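Local coordinates for macrophage migration inhibitory factor (PDB 2WKB), which belongs to the macrophage migration inhibitory factor family, small cytokine-like proteins that assemble as trimers, and is the form found in the malaria parasite Plasmodium berghei, at residues E[7-12]-E[86-91]; E[22-27]-E[38-43]; E[48-51]-E[56-59]; E[79-84]-E[93-98]. All coordinates share one frame; numbering follows the deposited sequence. Where two conformers were deposited one is given.

Contact 1. Residues E[7-12]-E[86-91]; sequences TNISIP and NHLSVK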
loop_
_atom_site.group_PDB
_atom_site.type_symbol
_atom_site.label_atom_id
_atom_site.label_comp_id
_atom_site.label_asym_id
_atom_site.label_seq_id
_atom_site.Cartn_x
_atom_site.Cartn_y
_atom_site.Cartn_z
ATOM N N THR E 7 6.624 8.275 2.957
ATOM C CA THR E 7 7.052 9.663 3.256
ATOM C C THR E 7 7.403 10.410 1.941
ATOM O O THR E 7 7.827 9.776 1.007
ATOM C CB THR E 7 8.310 9.714 4.222
ATOM O OG1 THR E 7 8.573 11.061 4.508
ATOM C CG2 THR E 7 9.580 8.985 3.661
ATOM N N ASN E 8 7.222 11.735 1.935
ATOM C CA ASN E 8 7.662 12.556 0.798
ATOM C C ASN E 8 9.104 13.059 1.058
ATOM O O ASN E 8 9.593 13.986 0.341
ATOM C CB ASN E 8 6.694 13.754 0.560
ATOM C CG ASN E 8 6.443 14.549 1.829
ATOM O OD1 ASN E 8 7.265 14.536 2.728
ATOM N ND2 ASN E 8 5.288 15.192 1.924
ATOM N N ILE E 9 9.708 12.614 2.139
ATOM C CA ILE E 9 11.093 13.039 2.443
ATOM C C ILE E 9 12.094 12.170 1.727
ATOM O O ILE E 9 12.112 10.975 1.868
ATOM C CB ILE E 9 11.353 13.112 3.952
ATOM C CG1 ILE E 9 10.466 14.212 4.542
ATOM C CG2 ILE E 9 12.904 13.329 4.193
ATOM C CD1 ILE E 9 10.543 14.249 6.029
ATOM N N SER E 10 12.991 12.806 0.955
ATOM C CA SER E 10 13.969 12.078 0.106
ATOM C C SER E 10 15.294 11.782 0.834
ATOM O O SER E 10 16.015 12.728 1.281
ATOM C CB SER E 10 14.298 13.013 -1.117
ATOM O OG SER E 10 15.257 12.344 -1.985
ATOM N N ILE E 11 15.642 10.504 0.993
ATOM C CA ILE E 11 16.909 10.154 1.663
ATOM C C ILE E 11 17.599 9.037 0.860
ATOM O O ILE E 11 16.948 8.229 0.181
ATOM C CB ILE E 11 16.764 9.652 3.103
ATOM C CG1 ILE E 11 15.756 8.503 3.100
ATOM C CG2 ILE E 11 16.389 10.818 4.049
ATOM C CD1 ILE E 11 15.572 7.911 4.528
ATOM N N PRO E 12 18.928 8.966 0.978
ATOM C CA PRO E 12 19.599 7.939 0.220
ATOM C C PRO E 12 19.338 6.549 0.774
ATOM O O PRO E 12 18.975 6.399 1.957
ATOM C CB PRO E 12 21.115 8.260 0.386
ATOM C CG PRO E 12 21.205 9.566 1.159
ATOM C CD PRO E 12 19.831 9.874 1.734
ATOM N N ASN E 86 14.910 12.738 14.331
ATOM C CA ASN E 86 16.376 12.711 14.287
ATOM C C ASN E 86 16.908 12.512 12.867
ATOM O O ASN E 86 17.591 13.412 12.312
ATOM C CB ASN E 86 16.961 11.699 15.328
ATOM C CG ASN E 86 18.518 11.599 15.275
ATOM O OD1 ASN E 86 19.198 12.598 15.025
ATOM N ND2 ASN E 86 19.067 10.386 15.510
ATOM N N HIS E 87 16.590 11.392 12.234
ATOM C CA HIS E 87 17.172 11.058 10.939
ATOM C C HIS E 87 16.633 11.860 9.736
ATOM O O HIS E 87 17.366 12.113 8.756
ATOM C CB HIS E 87 17.035 9.550 10.648
ATOM C CG HIS E 87 17.915 8.690 11.500
ATOM N ND1 HIS E 87 19.284 8.635 11.333
ATOM C CD2 HIS E 87 17.631 7.884 12.554
ATOM C CE1 HIS E 87 19.804 7.828 12.248
ATOM N NE2 HIS E 87 18.821 7.355 12.997
ATOM N N LEU E 88 15.343 12.218 9.770
ATOM C CA LEU E 88 14.707 12.821 8.591
ATOM C C LEU E 88 14.390 14.273 8.739
ATOM O O LEU E 88 13.873 14.888 7.785
ATOM C CB LEU E 88 13.434 12.087 8.205
ATOM C CG LEU E 88 13.605 10.791 7.372
ATOM C CD1 LEU E 88 14.545 9.760 7.953
ATOM C CD2 LEU E 88 12.220 10.196 7.235
ATOM N N SER E 89 14.688 14.790 9.922
ATOM C CA SER E 89 14.344 16.129 10.413
ATOM C C SER E 89 12.904 16.508 10.160
ATOM O O SER E 89 12.617 17.667 9.866
ATOM C CB SER E 89 15.257 17.216 9.830
ATOM O OG SER E 89 16.571 16.722 9.645
ATOM N N VAL E 90 11.989 15.531 10.185
ATOM C CA VAL E 90 10.568 15.865 10.053
ATOM C C VAL E 90 10.105 16.460 11.418
ATOM O O VAL E 90 10.615 16.065 12.481
ATOM C CB VAL E 90 9.802 14.593 9.685
ATOM C CG1 VAL E 90 10.013 13.553 10.777
ATOM C CG2 VAL E 90 8.290 14.849 9.477
ATOM N N LYS E 91 9.184 17.418 11.377
ATOM C CA LYS E 91 8.492 17.918 12.574
ATOM C C LYS E 91 7.643 16.777 13.187
ATOM O O LYS E 91 6.888 16.115 12.449
ATOM C CB LYS E 91 7.480 18.984 12.171
ATOM C CG LYS E 91 8.059 20.322 11.721
ATOM C CD LYS E 91 6.911 21.150 11.125
ATOM C CE LYS E 91 7.432 22.183 10.115
ATOM N NZ LYS E 91 8.184 23.241 10.788
#
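Ile-9 and Ile-11 pack on Leu-88 and Val-90 in a largely apolar contact, made mostly by side chains, between the loop that follows strand 4-7 and the C-terminal end of helix 73-88. The backbones keep well apart, with the CA atoms of Ile-9 and Leu-88 at 7.1 Å. Ile-9 carries most of it from the loop side. Its CD1 lies 3.7 Å from Val-90 CB and also rests near the Leu-88 carbonyl oxygen, while its second branch, CG2, meets Leu-88 CG at 4.1 Å. The two branches divide between Val-90 and Leu-88, and Ile-9 runs almost perpendicular to Val-90. Ile-11 adds a second point: CG1 sits between the backbone N and the carbonyl carbon (chi1 53°), which carries CD1 to 4.0 Å from Leu-88 CD1. Behind Ile-9 the chain is bent by an ST turn, in which Thr-7 OG1 accepts from Ile-9 N at 3.1 Å with an N-H...O angle of 161°. Cys-58 of strand 58-63 is touched by Ile-9, Leu-88 and Val-90 and closes the cluster from the sheet. With no hydrogen bond between the segments, what they offer each other directly is mostly aliphatic packing.

Contact 2. Residues E[22-27]-E[38-43]; sequences EIEDAI and IMSNYD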
loop_
_atom_site.group_PDB
_atom_site.type_symbol
_atom_site.label_atom_id
_atom_site.label_comp_id
_atom_site.label_asym_id
_atom_site.label_seq_id
_atom_site.Cartn_x
_atom_site.Cartn_y
_atom_site.Cartn_z
ATOM N N GLU E 22 16.995 0.837 12.753
ATOM C CA GLU E 22 16.788 1.441 14.042
ATOM C C GLU E 22 15.329 1.286 14.511
ATOM O O GLU E 22 15.076 0.997 15.695
ATOM C CB GLU E 22 17.183 2.924 14.040
ATOM C CG GLU E 22 18.735 3.106 13.965
ATOM C CD GLU E 22 19.189 4.553 14.267
ATOM O OE1 GLU E 22 18.433 5.297 14.949
ATOM O OE2 GLU E 22 20.309 4.921 13.802
ATOM N N ILE E 23 14.406 1.397 13.546
ATOM C CA ILE E 23 12.971 1.194 13.833
ATOM C C ILE E 23 12.744 -0.275 14.212
ATOM O O ILE E 23 12.029 -0.562 15.203
ATOM C CB ILE E 23 12.072 1.635 12.632
ATOM C CG1 ILE E 23 12.111 3.150 12.550
ATOM C CG2 ILE E 23 10.546 1.169 12.897
ATOM C CD1 ILE E 23 11.401 3.770 11.296
ATOM N N GLU E 24 13.325 -1.200 13.437
ATOM C CA GLU E 24 13.276 -2.630 13.818
ATOM C C GLU E 24 13.801 -2.889 15.239
ATOM O O GLU E 24 13.170 -3.631 15.994
ATOM C CB GLU E 24 13.979 -3.518 12.793
ATOM C CG GLU E 24 13.378 -3.485 11.424
ATOM C CD GLU E 24 14.267 -4.147 10.340
ATOM O OE1 GLU E 24 15.389 -4.568 10.692
ATOM O OE2 GLU E 24 13.805 -4.218 9.163
ATOM N N ASP E 25 14.917 -2.251 15.604
ATOM C CA ASP E 25 15.537 -2.387 16.934
ATOM C C ASP E 25 14.524 -1.866 17.987
ATOM O O ASP E 25 14.296 -2.498 19.066
ATOM C CB ASP E 25 16.813 -1.529 17.080
ATOM C CG ASP E 25 17.995 -2.074 16.317
ATOM O OD1 ASP E 25 17.995 -3.317 16.019
ATOM O OD2 ASP E 25 18.898 -1.205 16.000
ATOM N N ALA E 26 13.914 -0.732 17.692
ATOM C CA ALA E 26 12.918 -0.179 18.639
ATOM C C ALA E 26 11.745 -1.110 18.842
ATOM O O ALA E 26 11.286 -1.256 19.973
ATOM C CB ALA E 26 12.399 1.259 18.178
ATOM N N ILE E 27 11.223 -1.694 17.764
ATOM C CA ILE E 27 10.073 -2.636 17.853
ATOM C C ILE E 27 10.523 -3.862 18.721
ATOM O O ILE E 27 9.840 -4.299 19.696
ATOM C CB ILE E 27 9.658 -3.108 16.459
ATOM C CG1 ILE E 27 9.021 -1.944 15.639
ATOM C CG2 ILE E 27 8.594 -4.287 16.555
ATOM C CD1 ILE E 27 8.771 -2.287 14.165
ATOM N N ILE E 38 9.971 -9.782 10.415
ATOM C CA ILE E 38 9.348 -8.510 10.068
ATOM C C ILE E 38 9.754 -8.036 8.669
ATOM O O ILE E 38 10.914 -8.220 8.294
ATOM C CB ILE E 38 9.682 -7.477 11.184
ATOM C CG1 ILE E 38 8.734 -6.266 11.203
ATOM C CG2 ILE E 38 11.179 -7.177 11.263
ATOM C CD1 ILE E 38 9.112 -5.278 12.370
ATOM N N MET E 39 8.802 -7.480 7.902
ATOM C CA MET E 39 9.177 -6.669 6.689
ATOM C C MET E 39 9.215 -5.232 7.078
ATOM O O MET E 39 8.397 -4.790 7.938
ATOM C CB MET E 39 8.162 -6.804 5.563
ATOM C CG MET E 39 8.029 -8.161 5.058
ATOM S SD MET E 39 6.861 -8.016 3.682
ATOM C CE MET E 39 5.338 -8.290 4.569
ATOM N N SER E 40 10.215 -4.481 6.563
ATOM C CA SER E 40 10.120 -3.050 6.711
ATOM C C SER E 40 10.446 -2.389 5.389
ATOM O O SER E 40 11.010 -3.024 4.499
ATOM C CB SER E 40 10.939 -2.553 7.884
ATOM O OG SER E 40 12.355 -2.610 7.609
ATOM N N ASN E 41 10.022 -1.141 5.243
ATOM C CA ASN E 41 10.216 -0.507 3.919
ATOM C C ASN E 41 10.208 0.979 4.089
ATOM O O ASN E 41 9.576 1.515 5.010
ATOM C CB ASN E 41 9.084 -0.889 2.923
ATOM C CG ASN E 41 9.400 -0.398 1.519
ATOM O OD1 ASN E 41 10.558 -0.484 1.115
ATOM N ND2 ASN E 41 8.402 0.125 0.777
ATOM N N TYR E 42 10.948 1.659 3.204
ATOM C CA TYR E 42 10.909 3.109 3.067
ATOM C C TYR E 42 10.318 3.392 1.685
ATOM O O TYR E 42 10.894 3.017 0.675
ATOM C CB TYR E 42 12.410 3.626 3.171
ATOM C CG TYR E 42 12.591 5.003 2.512
ATOM C CD1 TYR E 42 12.047 6.171 3.073
ATOM C CD2 TYR E 42 13.406 5.117 1.367
ATOM C CE1 TYR E 42 12.221 7.423 2.462
ATOM C CE2 TYR E 42 13.589 6.370 0.728
ATOM C CZ TYR E 42 13.017 7.517 1.313
ATOM O OH TYR E 42 13.210 8.732 0.682
ATOM N N ASP E 43 9.099 3.883 1.669
ATOM C CA ASP E 43 8.334 4.065 0.467
ATOM C C ASP E 43 8.266 5.561 0.177
ATOM O O ASP E 43 7.532 6.323 0.832
ATOM C CB ASP E 43 6.914 3.476 0.612
ATOM C CG ASP E 43 6.160 3.434 -0.736
ATOM O OD1 ASP E 43 6.600 4.029 -1.743
ATOM O OD2 ASP E 43 5.117 2.772 -0.786
HETATM O O HOH W 1 13.331 -6.619 8.001
#
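Within the beta-alpha-beta unit formed by strand 4-7, helix 13-31 and strand 39-44, Glu-24 and Ile-27 of the helix meet Ser-40 of strand 39-44 and Ile-38 just before it. The contact is tight at two points, one apolar and one polar. Ile-27 and Ile-38 reach toward each other tip to tip, their CD1 methyls 3.5 Å apart; Ile-38 gets there because its CG1 branch is anti to the backbone N (chi1 -161°) and runs straight on to CD1. Cys-3, Val-35 and Leu-76 also touch Ile-27, so the methyl pair lies well inside the subunit.

At the polar point Glu-24, extended beyond CG, accepts a hydrogen bond from Ser-40 OG at OE2, 2.7 Å long. The hydroxyl arrives on the anti side of that oxygen and 26° out of the carboxylate plane. The looser side lies between Glu-24 and Ile-38, where the aliphatic part of Glu-24 only grazes its neighbour, with Glu-24 CG and Ile-38 CG2 4.3 Å apart. The second carboxylate oxygen, OE1, makes a salt bridge to Arg-49 NH2 of a neighbouring subunit, so Glu-24 is shared between helix, strand and trimer interface, and its negative charge is probably stabilised there. On the looser flank a water bridges Glu-24 to the backbone of Ile-38, donating to Glu-24 OE2 at 2.7 Å and to Ile-38 O at 2.9 Å.

Contact 3. Residues E[48-51]-E[56-59]; sequences LRFS and GYCF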
loop_
_atom_site.group_PDB
_atom_site.type_symbol
_atom_site.label_atom_id
_atom_site.label_comp_id
_atom_site.label_asym_id
_atom_site.label_seq_id
_atom_site.Cartn_x
_atom_site.Cartn_y
_atom_site.Cartn_z
ATOM N N LEU E 48 3.027 12.937 -1.650
ATOM C CA LEU E 48 2.245 12.699 -0.397
ATOM C C LEU E 48 1.891 14.036 0.284
ATOM O O LEU E 48 2.756 14.907 0.503
ATOM C CB LEU E 48 3.042 11.847 0.607
ATOM C CG LEU E 48 2.319 11.470 1.944
ATOM C CD1 LEU E 48 1.062 10.579 1.596
ATOM C CD2 LEU E 48 3.368 10.706 2.876
ATOM N N ARG E 49 0.600 14.169 0.630
ATOM C CA ARG E 49 0.143 15.358 1.309
ATOM C C ARG E 49 -0.461 15.053 2.635
ATOM O O ARG E 49 -1.078 14.000 2.809
ATOM C CB ARG E 49 -0.933 16.032 0.436
ATOM C CG ARG E 49 -0.419 16.633 -0.839
ATOM C CD ARG E 49 -1.561 16.893 -1.852
ATOM N NE ARG E 49 -2.542 17.913 -1.353
ATOM C CZ ARG E 49 -2.433 19.231 -1.529
ATOM N NH1 ARG E 49 -1.370 19.750 -2.160
ATOM N NH2 ARG E 49 -3.441 20.071 -1.096
ATOM N N PHE E 50 -0.299 15.993 3.572
ATOM C CA PHE E 50 -1.012 15.960 4.876
ATOM C C PHE E 50 -1.489 17.382 5.231
ATOM O O PHE E 50 -0.713 18.327 5.129
ATOM C CB PHE E 50 -0.146 15.361 5.992
ATOM C CG PHE E 50 -0.797 15.406 7.352
ATOM C CD1 PHE E 50 -1.942 14.658 7.619
ATOM C CD2 PHE E 50 -0.258 16.194 8.365
ATOM C CE1 PHE E 50 -2.592 14.735 8.901
ATOM C CE2 PHE E 50 -0.857 16.234 9.656
ATOM C CZ PHE E 50 -2.048 15.529 9.899
ATOM N N SER E 51 -2.787 17.473 5.523
ATOM C CA SER E 51 -3.455 18.717 5.838
ATOM C C SER E 51 -3.214 19.746 4.790
ATOM O O SER E 51 -2.812 20.877 5.138
ATOM C CB SER E 51 -2.931 19.267 7.182
ATOM O OG SER E 51 -3.166 18.324 8.211
ATOM N N GLY E 56 7.379 18.243 4.232
ATOM C CA GLY E 56 7.924 17.000 4.825
ATOM C C GLY E 56 6.910 16.338 5.781
ATOM O O GLY E 56 6.371 16.974 6.680
ATOM N N TYR E 57 6.587 15.080 5.505
ATOM C CA TYR E 57 5.583 14.371 6.296
ATOM C C TYR E 57 5.953 12.874 6.271
ATOM O O TYR E 57 6.344 12.326 5.231
ATOM C CB TYR E 57 4.214 14.603 5.643
ATOM C CG TYR E 57 3.092 13.738 6.260
ATOM C CD1 TYR E 57 2.592 14.003 7.509
ATOM C CD2 TYR E 57 2.593 12.642 5.543
ATOM C CE1 TYR E 57 1.538 13.168 8.054
ATOM C CE2 TYR E 57 1.591 11.815 6.055
ATOM C CZ TYR E 57 1.057 12.107 7.306
ATOM O OH TYR E 57 0.022 11.287 7.838
ATOM N N CYS E 58 5.778 12.213 7.412
ATOM C CA CYS E 58 5.992 10.773 7.508
ATOM C C CYS E 58 4.753 10.049 8.045
ATOM O O CYS E 58 4.195 10.440 9.070
ATOM C CB CYS E 58 7.203 10.471 8.395
ATOM S SG CYS E 58 8.727 11.298 7.886
ATOM N N PHE E 59 4.334 8.991 7.355
ATOM C CA PHE E 59 3.222 8.182 7.794
ATOM C C PHE E 59 3.860 6.835 8.035
ATOM O O PHE E 59 4.411 6.235 7.087
ATOM C CB PHE E 59 2.208 8.084 6.684
ATOM C CG PHE E 59 1.095 7.091 6.964
ATOM C CD1 PHE E 59 0.572 6.935 8.244
ATOM C CD2 PHE E 59 0.555 6.333 5.947
ATOM C CE1 PHE E 59 -0.471 6.059 8.499
ATOM C CE2 PHE E 59 -0.500 5.449 6.183
ATOM C CZ PHE E 59 -1.007 5.293 7.479
#
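Tyr-57 is gripped by Leu-48 and Phe-50 where the short strand 49-50, which pairs with a neighbouring subunit, crosses the approach to strand 58-63, at the margin of the sheet that the trimer continues from subunit to subunit. No hydrogen bond joins the two segments; their 228 Å² of buried surface comes almost wholly from these three side chains, and Tyr-57 contributes the most.

Its ring is held in two different ways. Over one face lies the Phe-50 CB methylene, 3.4 Å from the ring centroid and 13° off the normal, a well-aimed CH-pi contact. Leu-48 comes from another direction: its CD2 methyl sits in the plane of the ring, against the edge at Tyr-57 CD2, 3.4 Å away. Leu-48 CG is anti to the backbone N (chi1 -178°), which swings the isopropyl group across to that edge.

The two aromatic rings are nearly parallel, with planes at 14°, but they are slid apart, centroids at 4.7 Å, and overlap little. The overlap that exists is between the CE1 corner of Tyr-57 and the root of the Phe-50 ring, so the methylene, more than ring on ring, covers the tyrosine face.

On the outer side Arg-49 and Phe-50 pair in an antiparallel ladder with a strand of a neighbouring subunit; Met-39 of that subunit packs on Tyr-57. Tyr-57 OH is buried with no polar partner in the model; across the contact it lies 3.9 Å from Phe-50 CD1, a carbon.

Contact 4. Residues E[79-84]-E[93-98]; sequences KITKIL and RRVYIE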
loop_
_atom_site.group_PDB
_atom_site.type_symbol
_atom_site.label_atom_id
_atom_site.label_comp_id
_atom_site.label_asym_id
_atom_site.label_seq_id
_atom_site.Cartn_x
_atom_site.Cartn_y
_atom_site.Cartn_z
ATOM N N LYS E 79 8.903 6.300 20.406
ATOM C CA LYS E 79 10.271 6.012 19.954
ATOM C C LYS E 79 10.464 6.216 18.459
ATOM O O LYS E 79 11.519 6.755 17.985
ATOM C CB LYS E 79 10.709 4.605 20.292
ATOM C CG LYS E 79 12.151 4.369 19.796
ATOM C CD LYS E 79 13.201 5.197 20.684
ATOM C CE LYS E 79 14.716 4.815 20.419
ATOM N NZ LYS E 79 15.560 5.727 21.276
ATOM N N ILE E 80 9.500 5.758 17.681
ATOM C CA ILE E 80 9.574 5.963 16.223
ATOM C C ILE E 80 9.581 7.470 15.862
ATOM O O ILE E 80 10.323 7.904 14.935
ATOM C CB ILE E 80 8.420 5.174 15.525
ATOM C CG1 ILE E 80 8.708 3.666 15.661
ATOM C CG2 ILE E 80 8.270 5.582 13.981
ATOM C CD1 ILE E 80 7.500 2.772 15.191
ATOM N N THR E 81 8.735 8.235 16.533
ATOM C CA THR E 81 8.686 9.693 16.256
ATOM C C THR E 81 10.111 10.272 16.485
ATOM O O THR E 81 10.615 11.090 15.632
ATOM C CB THR E 81 7.655 10.395 17.122
ATOM O OG1 THR E 81 6.365 9.848 16.832
ATOM C CG2 THR E 81 7.584 11.926 16.856
ATOM N N LYS E 82 10.735 9.897 17.573
ATOM C CA LYS E 82 12.114 10.368 17.881
ATOM C C LYS E 82 13.166 9.969 16.863
ATOM O O LYS E 82 13.948 10.831 16.375
ATOM C CB LYS E 82 12.587 9.917 19.266
ATOM C CG LYS E 82 11.669 10.279 20.362
ATOM C CD LYS E 82 11.688 11.717 20.764
ATOM C CE LYS E 82 11.318 11.790 22.275
ATOM N NZ LYS E 82 9.829 11.955 22.548
ATOM N N ILE E 83 13.153 8.699 16.461
ATOM C CA ILE E 83 14.005 8.245 15.384
ATOM C C ILE E 83 13.785 9.045 14.071
ATOM O O ILE E 83 14.759 9.490 13.387
ATOM C CB ILE E 83 13.786 6.738 15.088
ATOM C CG1 ILE E 83 14.291 5.884 16.271
ATOM C CG2 ILE E 83 14.450 6.329 13.732
ATOM C CD1 ILE E 83 13.789 4.381 16.225
ATOM N N LEU E 84 12.545 9.253 13.672
ATOM C CA LEU E 84 12.369 9.969 12.392
ATOM C C LEU E 84 12.702 11.483 12.490
ATOM O O LEU E 84 13.237 12.080 11.533
ATOM C CB LEU E 84 10.915 9.851 11.919
ATOM C CG LEU E 84 10.489 8.430 11.663
ATOM C CD1 LEU E 84 8.969 8.451 11.389
ATOM C CD2 LEU E 84 11.227 7.849 10.458
ATOM N N ARG E 93 4.867 16.965 14.686
ATOM C CA ARG E 93 3.530 17.133 14.238
ATOM C C ARG E 93 3.196 16.708 12.798
ATOM O O ARG E 93 2.011 16.601 12.457
ATOM C CB ARG E 93 2.989 18.538 14.497
ATOM C CG ARG E 93 3.666 19.603 13.527
ATOM C CD ARG E 93 3.077 21.091 13.712
ATOM N NE ARG E 93 1.597 21.185 13.806
ATOM C CZ ARG E 93 0.957 21.856 14.774
ATOM N NH1 ARG E 93 1.674 22.444 15.757
ATOM N NH2 ARG E 93 -0.387 21.889 14.812
ATOM N N ARG E 94 4.217 16.416 11.996
ATOM C CA ARG E 94 3.947 15.829 10.645
ATOM C C ARG E 94 4.553 14.412 10.599
ATOM O O ARG E 94 5.038 13.935 9.553
ATOM C CB ARG E 94 4.532 16.732 9.590
ATOM C CG ARG E 94 3.695 18.028 9.430
ATOM C CD ARG E 94 4.096 18.949 8.235
ATOM N NE ARG E 94 3.880 18.368 6.934
ATOM C CZ ARG E 94 2.727 18.414 6.269
ATOM N NH1 ARG E 94 1.665 19.000 6.836
ATOM N NH2 ARG E 94 2.617 17.873 5.071
ATOM N N VAL E 95 4.483 13.761 11.760
ATOM C CA VAL E 95 4.649 12.295 11.903
ATOM C C VAL E 95 3.316 11.728 12.346
ATOM O O VAL E 95 2.678 12.229 13.315
ATOM C CB VAL E 95 5.698 11.923 12.932
ATOM C CG1 VAL E 95 5.836 10.376 13.113
ATOM C CG2 VAL E 95 7.057 12.519 12.480
ATOM N N TYR E 96 2.874 10.682 11.650
ATOM C CA TYR E 96 1.590 10.064 12.036
ATOM C C TYR E 96 1.868 8.566 12.013
ATOM O O TYR E 96 2.433 8.077 11.054
ATOM C CB TYR E 96 0.513 10.460 11.023
ATOM C CG TYR E 96 -0.873 9.836 11.208
ATOM C CD1 TYR E 96 -1.706 10.221 12.248
ATOM C CD2 TYR E 96 -1.368 8.915 10.267
ATOM C CE1 TYR E 96 -3.017 9.660 12.387
ATOM C CE2 TYR E 96 -2.660 8.369 10.379
ATOM C CZ TYR E 96 -3.461 8.724 11.466
ATOM O OH TYR E 96 -4.724 8.150 11.581
ATOM N N ILE E 97 1.511 7.864 13.094
ATOM C CA ILE E 97 1.845 6.470 13.229
ATOM C C ILE E 97 0.549 5.703 13.411
ATOM O O ILE E 97 -0.247 6.059 14.295
ATOM C CB ILE E 97 2.744 6.279 14.376
ATOM C CG1 ILE E 97 4.071 7.042 14.041
ATOM C CG2 ILE E 97 3.055 4.710 14.585
ATOM C CD1 ILE E 97 4.870 7.094 15.180
ATOM N N GLU E 98 0.328 4.683 12.594
ATOM C CA GLU E 98 -0.859 3.890 12.669
ATOM C C GLU E 98 -0.530 2.417 12.858
ATOM O O GLU E 98 0.382 1.890 12.196
ATOM C CB GLU E 98 -1.609 4.118 11.383
ATOM C CG GLU E 98 -2.859 3.377 11.247
ATOM C CD GLU E 98 -3.481 3.665 9.881
ATOM O OE1 GLU E 98 -4.016 4.775 9.741
ATOM O OE2 GLU E 98 -3.357 2.807 8.988
#
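Ile-80, Thr-81 and Leu-84 on one side of helix 73-88 lie against Val-95 and Ile-97 of strand 95-100, and each touching pair meets at a slant. The segment axes approach to 9.3 Å and run at 143°, closer to antiparallel than to crosswise. Ile-97 touches two helix residues: its CG1 branch, anti to the carbonyl carbon (chi1 -64°), brings CD1 between them, 3.9 Å from Ile-80 CG2 on one and 3.5 Å from Thr-81 OG1 on the other. Val-95, two residues earlier on the same strand face, places its CG1 methyl near that hydroxyl as well, 3.8 Å from Thr-81 OG1, and 4.1 Å from Leu-84 CD1. The threonine oxygen therefore presents only a van der Waals surface to the strand, its polar need being met by a hydrogen bond back to Ala-77 O in its own helix. Tyr-96, whose CB points away from the helix, alternates with the two inward residues as a strand requires. The contact closes the beta-alpha-beta unit of strand 58-63, helix 73-88 and strand 95-100: Leu-84 also touches Val-60, Ile-97 touches Leu-62, helix 13-31 meets Ile-80 through Ile-23, and Ile-97 and Glu-98 pair with a strand of a neighbouring subunit.

Contacts 2 and 4 hold one helix each to the same sheet; their centres are about 13 Å apart, and the helices meet directly, Ala-26 CB lying 3.5 Å from Lys-79 CG. Segments 86-91 and 22-27 are joined by His-87 NE2 and Glu-22 OE1, 2.9 Å apart, a probable hydrogen bond. Contact 1 also abuts contact 3, centres about 11 Å apart, with Thr-7 OG1 2.7 Å from Tyr-57 O. Contact 3 joins contact 4 through the backbone pair of Cys-58 N and Arg-94 O at 2.8 Å. Contacts 2 and 3, nearest atoms about 6 Å apart within the chain, meet across the trimer interface, where Glu-24 of one subunit and Arg-49 of the next form a salt bridge; contact 4 also borders another subunit.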